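Local coordinates for gdp-l-fucose synthetase (Naegleria fowleri, PDB 6AQZ), which binds NADP and, as a GDP-L-fucose synthetase of the NAD-dependent epimerase/dehydratase family, probably makes GDP-L-fucose by epimerisation and reduction of a GDP-sugar precursor, at residues 103-106 and 107-110; 275-278 and 279-282; 307-310 and 311-315. One frame throughout, in Å; residues are numbered along the deposited sequence.

Interaction 1. Residues 103-106 and 107-110; sequences LDNV and NMNN
Four i to i+4 backbone hydrogen bonds join Leu-103, Asp-104, Asn-105 and Val-106 to Asn-107, Met-108, Asn-109 and Asn-110, one full turn further along the helix 98-118. The shortest, from Asn-109 N to Asn-105 O, spans 2.8 Å. The longest, from Met-108 N to Asp-104 O, spans 3.2 Å.

Two waters tie polar side chains across the turn. One donates to Asp-104 OD1 at 2.8 Å and accepts from Asn-107 ND2; the other donates to Asn-105 OD1 at 2.9 Å and accepts from Asn-109 ND2 at 3.1 Å. In Asn-107, Asn-109 and Asn-110 alike, CG stands beside the backbone N (chi1 -70° in Asn-109), which folds each amide back toward the carbonyl one turn earlier, close to it but at an angle too poor for a hydrogen bond. Several polar ends have partners beyond these residues: Asp-104 OD2 forms a salt bridge with Arg-64, Asn-105 ND2 donates to Phe-87 O and Phe-101 O, and Asn-109 OD1 pairs with His-83.

The remaining contacts set carbon against polar atoms. Val-106 CG2 comes within 3.8 Å of Asn-110 ND2, the two side chains slanting across one another, and the methyl CE of Met-108 curls back to 3.6 Å from Asp-104 O through a bend at chi3.

Within the beta-alpha-beta unit of strand 80-83, helix 98-118 and strand 123-127 in this Rossmann-type domain, the turn has two further neighbours: the side chain of Met-108 lies about 4 Å from the bound NADP, and Asn-110 OD1 bonds Trp-102 NE1 of the second subunit. The chemistry implies that Asn-105 and Asn-109 are held by water, by His-83 of strand 80-83 and by the carbonyls of Phe-87 and Phe-101, and Asn-110 OD1 by the dimer partner.

Interaction 2. Residues 275-278 and 279-282; sequences VAQT and IKDA
The backbone here is helical, with i to i+4 bonds from Ile-279 N to Val-275 O (2.9 Å), Lys-280 N to Ala-276 O and Asp-281 N to Gln-277 O. This is the later part of the amphipathic helix 272-283, which packs one flank on helices 207-221 and 321-335, away from the nucleotide: the side chain of Val-275 is about 13 Å from the bound NADP.

On the apolar flank Val-275 and Ile-279 lie side by side and point the same way, CG1 of the valine 3.9 Å from CD1 of the isoleucine. Leu-208 meets Val-275, while Leu-211, Met-212 and Cys-215 meet Ile-279, so that the pair joins this helix to helix 207-221. Thr-278 turns to helix 321-335, touching Phe-321 and Ile-325. Its OG1 lies beside the backbone N, anti to the carbonyl carbon (chi1 -47°), where it bonds the carbonyl of Gln-274, one turn back, and the hydroxyl is satisfied within the helix.

The polar flank carries Gln-277, Lys-280 and Asp-281. Gln-277 leaves the helix with CG opposite its N and then bends at chi2, which swings the amide along the helix toward the following turn. Lys-280, extended beyond CG, crosses Gln-277 at a slant, its CD 3.9 Å from Gln-277 OE1, and carries NZ on to the carbonyl of Gly-287.

The side-chain bond of the turn joins Gln-277 to Asp-281. The amide and carboxylate planes stand 64° apart, and Gln-277 NE2 donates to Asp-281 OD2 over 3.0 Å, arriving on the syn side of that oxygen but 30° out of the carboxylate plane.

Interaction 3. Residues 307-310 and 311-315; sequences AKFL and RLNPT
Phe-309 and Asn-313 run side by side and point the same way, the ring and the amide planes turned 52° apart. The beta carbon of Asn-313 sits over one face of the ring, offset toward its rim, in a CH-pi contact with CB 4.2 Å from the centroid. Asn-313 ND2 comes within 3.5 Å of Phe-309 CZ. Both side chains leave with CG opposite the backbone N (chi1 -171° in Phe-309), which sends them out together. In the backbone Asn-313 N donates to Phe-309 O at 2.7 Å, although Asn-313 has already left helical geometry: the bond closes the last turn. Pro-314 follows, its CA 3.3 Å from Leu-310 O in a CA-H...O contact.

Lys-308 and Leu-312 also lie alongside one another, Lys-308 CG 4.0 Å from Leu-312 CD1. Arg-311 crosses Lys-308 at a slant, Arg-311 NH2 3.8 Å from Lys-308 CD, so the guanidinium meets the aliphatic stem of the lysine. The charged ends part: Lys-308 NZ bonds Tyr-254 OH and Pro-259 O, while Arg-311 forms a salt bridge with Glu-13.

The short helix 307-312 rests its Phe-309 side on helix 240-253 and strand 260-262, where Met-246 and Ile-260 touch the ring and Trp-249 meets it edge-to-face.

How the interactions relate
All three contacts are local turns, in series along the chain, so none encloses or crosses another and none closes a long loop. Interaction 1 comes first, in the crossover helix between two parallel strands of the Rossmann-type sheet, beside the NADP and at the dimer interface. Interaction 2 follows, on the other side of the chain's centre, its centre about 37 Å from that of interaction 1, in a helix packed against helices 207-221 and 321-335. Interaction 3 closes the series, about 19 Å from interaction 1 and 20 Å from interaction 2 at the nearest atoms, and brings the chain back against helix 240-253 and strand 260-262.

Interaction 1. Residues 103-106 and 107-110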
loop_
_atom_site.group_PDB
_atom_site.type_symbol
_atom_site.label_atom_id
_atom_site.label_comp_id
_atom_site.label_asym_id
_atom_site.label_seq_id
_atom_site.Cartn_x
_atom_site.Cartn_y
_atom_site.Cartn_z
ATOM N N LEU A 103 3.546 -5.450 7.647
ATOM C CA LEU A 103 4.958 -5.110 7.834
ATOM C C LEU A 103 5.880 -6.183 7.271
ATOM O O LEU A 103 6.817 -5.870 6.525
ATOM C CB LEU A 103 5.271 -4.890 9.320
ATOM C CG LEU A 103 4.503 -3.755 9.988
ATOM C CD1 LEU A 103 4.801 -3.646 11.472
ATOM C CD2 LEU A 103 4.787 -2.468 9.215
ATOM N N ASP A 104 5.641 -7.455 7.630
ATOM C CA ASP A 104 6.533 -8.523 7.186
ATOM C C ASP A 104 6.582 -8.603 5.678
ATOM O O ASP A 104 7.658 -8.776 5.089
ATOM C CB ASP A 104 6.087 -9.864 7.750
ATOM C CG ASP A 104 6.314 -9.967 9.233
ATOM O OD1 ASP A 104 6.858 -9.001 9.817
ATOM O OD2 ASP A 104 5.971 -11.016 9.803
ATOM N N ASN A 105 5.426 -8.472 5.030
ATOM C CA ASN A 105 5.383 -8.570 3.582
ATOM C C ASN A 105 5.915 -7.308 2.907
ATOM O O ASN A 105 6.710 -7.404 1.963
ATOM C CB ASN A 105 3.968 -8.933 3.130
ATOM C CG ASN A 105 3.692 -10.427 3.307
ATOM O OD1 ASN A 105 4.361 -11.233 2.678
ATOM N ND2 ASN A 105 2.732 -10.802 4.183
ATOM N N VAL A 106 5.534 -6.116 3.379
ATOM C CA VAL A 106 5.982 -4.942 2.645
ATOM C C VAL A 106 7.491 -4.751 2.835
ATOM O O VAL A 106 8.186 -4.300 1.911
ATOM C CB VAL A 106 5.174 -3.681 3.024
ATOM C CG1 VAL A 106 5.658 -3.039 4.375
ATOM C CG2 VAL A 106 5.237 -2.698 1.872
ATOM N N ASN A 107 8.035 -5.143 3.997
ATOM C CA ASN A 107 9.478 -5.040 4.216
ATOM C C ASN A 107 10.238 -6.009 3.322
ATOM O O ASN A 107 11.192 -5.631 2.630
ATOM C CB ASN A 107 9.790 -5.305 5.680
ATOM C CG ASN A 107 9.457 -4.115 6.559
ATOM O OD1 ASN A 107 9.554 -2.977 6.116
ATOM N ND2 ASN A 107 9.041 -4.370 7.794
ATOM N N MET A 108 9.804 -7.263 3.309
ATOM C CA MET A 108 10.424 -8.267 2.456
ATOM C C MET A 108 10.341 -7.866 0.983
ATOM O O MET A 108 11.335 -7.963 0.240
ATOM C CB MET A 108 9.774 -9.615 2.786
ATOM C CG MET A 108 9.868 -10.738 1.815
ATOM S SD MET A 108 9.438 -12.376 2.507
ATOM C CE MET A 108 8.331 -12.151 3.904
ATOM N N ASN A 109 9.182 -7.382 0.546
ATOM C CA ASN A 109 9.035 -7.002 -0.863
ATOM C C ASN A 109 9.892 -5.791 -1.220
ATOM O O ASN A 109 10.583 -5.793 -2.244
ATOM C CB ASN A 109 7.566 -6.780 -1.194
ATOM C CG ASN A 109 6.798 -8.070 -1.198
ATOM O OD1 ASN A 109 7.382 -9.122 -1.436
ATOM N ND2 ASN A 109 5.498 -8.015 -0.931
ATOM N N ASN A 110 9.872 -4.752 -0.383
ATOM C CA ASN A 110 10.727 -3.594 -0.643
ATOM C C ASN A 110 12.203 -4.000 -0.708
ATOM O O ASN A 110 12.930 -3.584 -1.623
ATOM C CB ASN A 110 10.478 -2.500 0.418
ATOM C CG ASN A 110 9.084 -1.849 0.270
ATOM O OD1 ASN A 110 8.418 -1.997 -0.768
ATOM N ND2 ASN A 110 8.622 -1.176 1.329
HETATM O O HOH W 1 8.759 -6.951 9.535
HETATM O O HOH W 2 4.040 -10.681 -0.118
#

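Interaction 2. Residues 275-278 and 279-282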
loop_
_atom_site.group_PDB
_atom_site.type_symbol
_atom_site.label_atom_id
_atom_site.label_comp_id
_atom_site.label_asym_id
_atom_site.label_seq_id
_atom_site.Cartn_x
_atom_site.Cartn_y
_atom_site.Cartn_z
ATOM N N VAL A 275 -13.029 -32.780 -5.575
ATOM C CA VAL A 275 -11.658 -32.847 -5.088
ATOM C C VAL A 275 -11.556 -33.885 -3.978
ATOM O O VAL A 275 -10.653 -34.729 -3.965
ATOM C CB VAL A 275 -11.212 -31.449 -4.613
ATOM C CG1 VAL A 275 -9.867 -31.503 -3.916
ATOM C CG2 VAL A 275 -11.181 -30.468 -5.792
ATOM N N ALA A 276 -12.515 -33.858 -3.051
ATOM C CA ALA A 276 -12.521 -34.796 -1.939
ATOM C C ALA A 276 -12.620 -36.243 -2.424
ATOM O O ALA A 276 -11.968 -37.134 -1.866
ATOM C CB ALA A 276 -13.667 -34.442 -0.991
ATOM N N GLN A 277 -13.461 -36.498 -3.438
ATOM C CA GLN A 277 -13.593 -37.845 -3.993
ATOM C C GLN A 277 -12.300 -38.301 -4.665
ATOM O O GLN A 277 -11.873 -39.453 -4.499
ATOM C CB GLN A 277 -14.748 -37.901 -4.989
ATOM C CG GLN A 277 -14.999 -39.276 -5.552
ATOM C CD GLN A 277 -15.436 -40.255 -4.482
ATOM O OE1 GLN A 277 -16.071 -39.870 -3.506
ATOM N NE2 GLN A 277 -15.099 -41.526 -4.657
ATOM N N THR A 278 -11.664 -37.405 -5.425
ATOM C CA THR A 278 -10.402 -37.744 -6.071
ATOM C C THR A 278 -9.344 -38.068 -5.038
ATOM O O THR A 278 -8.543 -38.992 -5.220
ATOM C CB THR A 278 -9.934 -36.576 -6.936
ATOM O OG1 THR A 278 -11.028 -36.107 -7.717
ATOM C CG2 THR A 278 -8.788 -36.991 -7.849
ATOM N N ILE A 279 -9.323 -37.302 -3.947
ATOM C CA ILE A 279 -8.412 -37.575 -2.848
ATOM C C ILE A 279 -8.763 -38.902 -2.210
ATOM O O ILE A 279 -7.884 -39.720 -1.919
ATOM C CB ILE A 279 -8.464 -36.427 -1.829
ATOM C CG1 ILE A 279 -7.852 -35.154 -2.434
ATOM C CG2 ILE A 279 -7.806 -36.849 -0.514
ATOM C CD1 ILE A 279 -7.975 -33.932 -1.537
ATOM N N LYS A 280 -10.060 -39.141 -2.009
ATOM C CA LYS A 280 -10.503 -40.401 -1.438
ATOM C C LYS A 280 -9.997 -41.570 -2.276
ATOM O O LYS A 280 -9.339 -42.477 -1.755
ATOM C CB LYS A 280 -12.031 -40.415 -1.328
ATOM C CG LYS A 280 -12.573 -41.753 -0.857
ATOM C CD LYS A 280 -14.093 -41.815 -0.824
ATOM C CE LYS A 280 -14.527 -43.274 -0.721
ATOM N NZ LYS A 280 -15.872 -43.420 -0.124
ATOM N N ASP A 281 -10.223 -41.520 -3.596
ATOM C CA ASP A 281 -9.858 -42.635 -4.461
ATOM C C ASP A 281 -8.368 -42.724 -4.749
ATOM O O ASP A 281 -7.930 -43.748 -5.285
ATOM C CB ASP A 281 -10.592 -42.531 -5.800
ATOM C CG ASP A 281 -12.084 -42.633 -5.657
ATOM O OD1 ASP A 281 -12.546 -43.376 -4.764
ATOM O OD2 ASP A 281 -12.791 -41.969 -6.444
ATOM N N ALA A 282 -7.561 -41.762 -4.297
ATOM C CA ALA A 282 -6.124 -41.833 -4.529
ATOM C C ALA A 282 -5.402 -42.419 -3.329
ATOM O O ALA A 282 -4.349 -43.042 -3.486
ATOM C CB ALA A 282 -5.542 -40.446 -4.832
#

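Interaction 3. Residues 307-310 and 311-315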
loop_
_atom_site.group_PDB
_atom_site.type_symbol
_atom_site.label_atom_id
_atom_site.label_comp_id
_atom_site.label_asym_id
_atom_site.label_seq_id
_atom_site.Cartn_x
_atom_site.Cartn_y
_atom_site.Cartn_z
ATOM N N ALA A 307 -7.306 -16.168 -19.843
ATOM C CA ALA A 307 -7.289 -15.775 -21.247
ATOM C C ALA A 307 -5.908 -15.314 -21.684
ATOM O O ALA A 307 -5.496 -15.575 -22.819
ATOM C CB ALA A 307 -8.322 -14.676 -21.506
ATOM N N LYS A 308 -5.185 -14.601 -20.819
ATOM C CA LYS A 308 -3.911 -14.037 -21.259
ATOM C C LYS A 308 -2.876 -15.135 -21.536
ATOM O O LYS A 308 -2.233 -15.155 -22.595
ATOM C CB LYS A 308 -3.394 -13.028 -20.236
ATOM C CG LYS A 308 -2.069 -12.452 -20.666
ATOM C CD LYS A 308 -1.975 -10.976 -20.399
ATOM C CE LYS A 308 -1.692 -10.682 -18.957
ATOM N NZ LYS A 308 -1.391 -9.250 -18.756
ATOM N N PHE A 309 -2.700 -16.056 -20.592
ATOM C CA PHE A 309 -1.752 -17.141 -20.783
ATOM C C PHE A 309 -2.193 -18.054 -21.921
ATOM O O PHE A 309 -1.369 -18.503 -22.730
ATOM C CB PHE A 309 -1.600 -17.933 -19.471
ATOM C CG PHE A 309 -0.499 -18.927 -19.504
ATOM C CD1 PHE A 309 -0.709 -20.192 -20.028
ATOM C CD2 PHE A 309 0.765 -18.589 -19.053
ATOM C CE1 PHE A 309 0.320 -21.129 -20.064
ATOM C CE2 PHE A 309 1.808 -19.522 -19.094
ATOM C CZ PHE A 309 1.580 -20.793 -19.603
ATOM N N LEU A 310 -3.500 -18.307 -22.025
ATOM C CA LEU A 310 -4.001 -19.134 -23.114
ATOM C C LEU A 310 -3.748 -18.472 -24.465
ATOM O O LEU A 310 -3.456 -19.146 -25.454
ATOM C CB LEU A 310 -5.488 -19.403 -22.903
ATOM C CG LEU A 310 -6.140 -20.160 -24.048
ATOM C CD1 LEU A 310 -5.708 -21.616 -23.993
ATOM C CD2 LEU A 310 -7.637 -20.022 -23.969
ATOM N N ARG A 311 -3.863 -17.151 -24.528
ATOM C CA ARG A 311 -3.580 -16.439 -25.766
ATOM C C ARG A 311 -2.078 -16.351 -26.026
ATOM O O ARG A 311 -1.643 -16.425 -27.180
ATOM C CB ARG A 311 -4.244 -15.056 -25.725
ATOM C CG ARG A 311 -3.652 -14.021 -26.657
ATOM C CD ARG A 311 -4.425 -12.676 -26.620
ATOM N NE ARG A 311 -4.199 -11.914 -25.387
ATOM C CZ ARG A 311 -3.099 -11.202 -25.150
ATOM N NH1 ARG A 311 -2.121 -11.160 -26.051
ATOM N NH2 ARG A 311 -2.969 -10.526 -24.018
ATOM N N LEU A 312 -1.266 -16.187 -24.979
ATOM C CA LEU A 312 0.165 -16.019 -25.203
ATOM C C LEU A 312 0.887 -17.351 -25.372
ATOM O O LEU A 312 1.918 -17.410 -26.051
ATOM C CB LEU A 312 0.783 -15.219 -24.056
ATOM C CG LEU A 312 0.370 -13.749 -24.155
ATOM C CD1 LEU A 312 1.046 -12.896 -23.107
ATOM C CD2 LEU A 312 0.674 -13.245 -25.572
ATOM N N ASN A 313 0.350 -18.432 -24.814
ATOM C CA ASN A 313 0.999 -19.740 -24.868
ATOM C C ASN A 313 -0.067 -20.786 -25.155
ATOM O O ASN A 313 -0.404 -21.611 -24.298
ATOM C CB ASN A 313 1.742 -20.015 -23.556
ATOM C CG ASN A 313 2.673 -21.212 -23.624
ATOM O OD1 ASN A 313 2.847 -21.838 -24.674
ATOM N ND2 ASN A 313 3.328 -21.499 -22.500
ATOM N N PRO A 314 -0.619 -20.783 -26.377
ATOM C CA PRO A 314 -1.764 -21.664 -26.661
ATOM C C PRO A 314 -1.444 -23.150 -26.621
ATOM O O PRO A 314 -2.350 -23.933 -26.307
ATOM C CB PRO A 314 -2.217 -21.219 -28.064
ATOM C CG PRO A 314 -1.014 -20.564 -28.679
ATOM C CD PRO A 314 -0.303 -19.898 -27.519
ATOM N N THR A 315 -0.203 -23.573 -26.875
ATOM C CA THR A 315 0.085 -25.007 -26.890
ATOM C C THR A 315 0.421 -25.575 -25.511
ATOM O O THR A 315 0.856 -26.728 -25.423
ATOM C CB THR A 315 1.259 -25.351 -27.816
ATOM O OG1 THR A 315 2.454 -24.746 -27.304
ATOM C CG2 THR A 315 1.004 -24.949 -29.275
#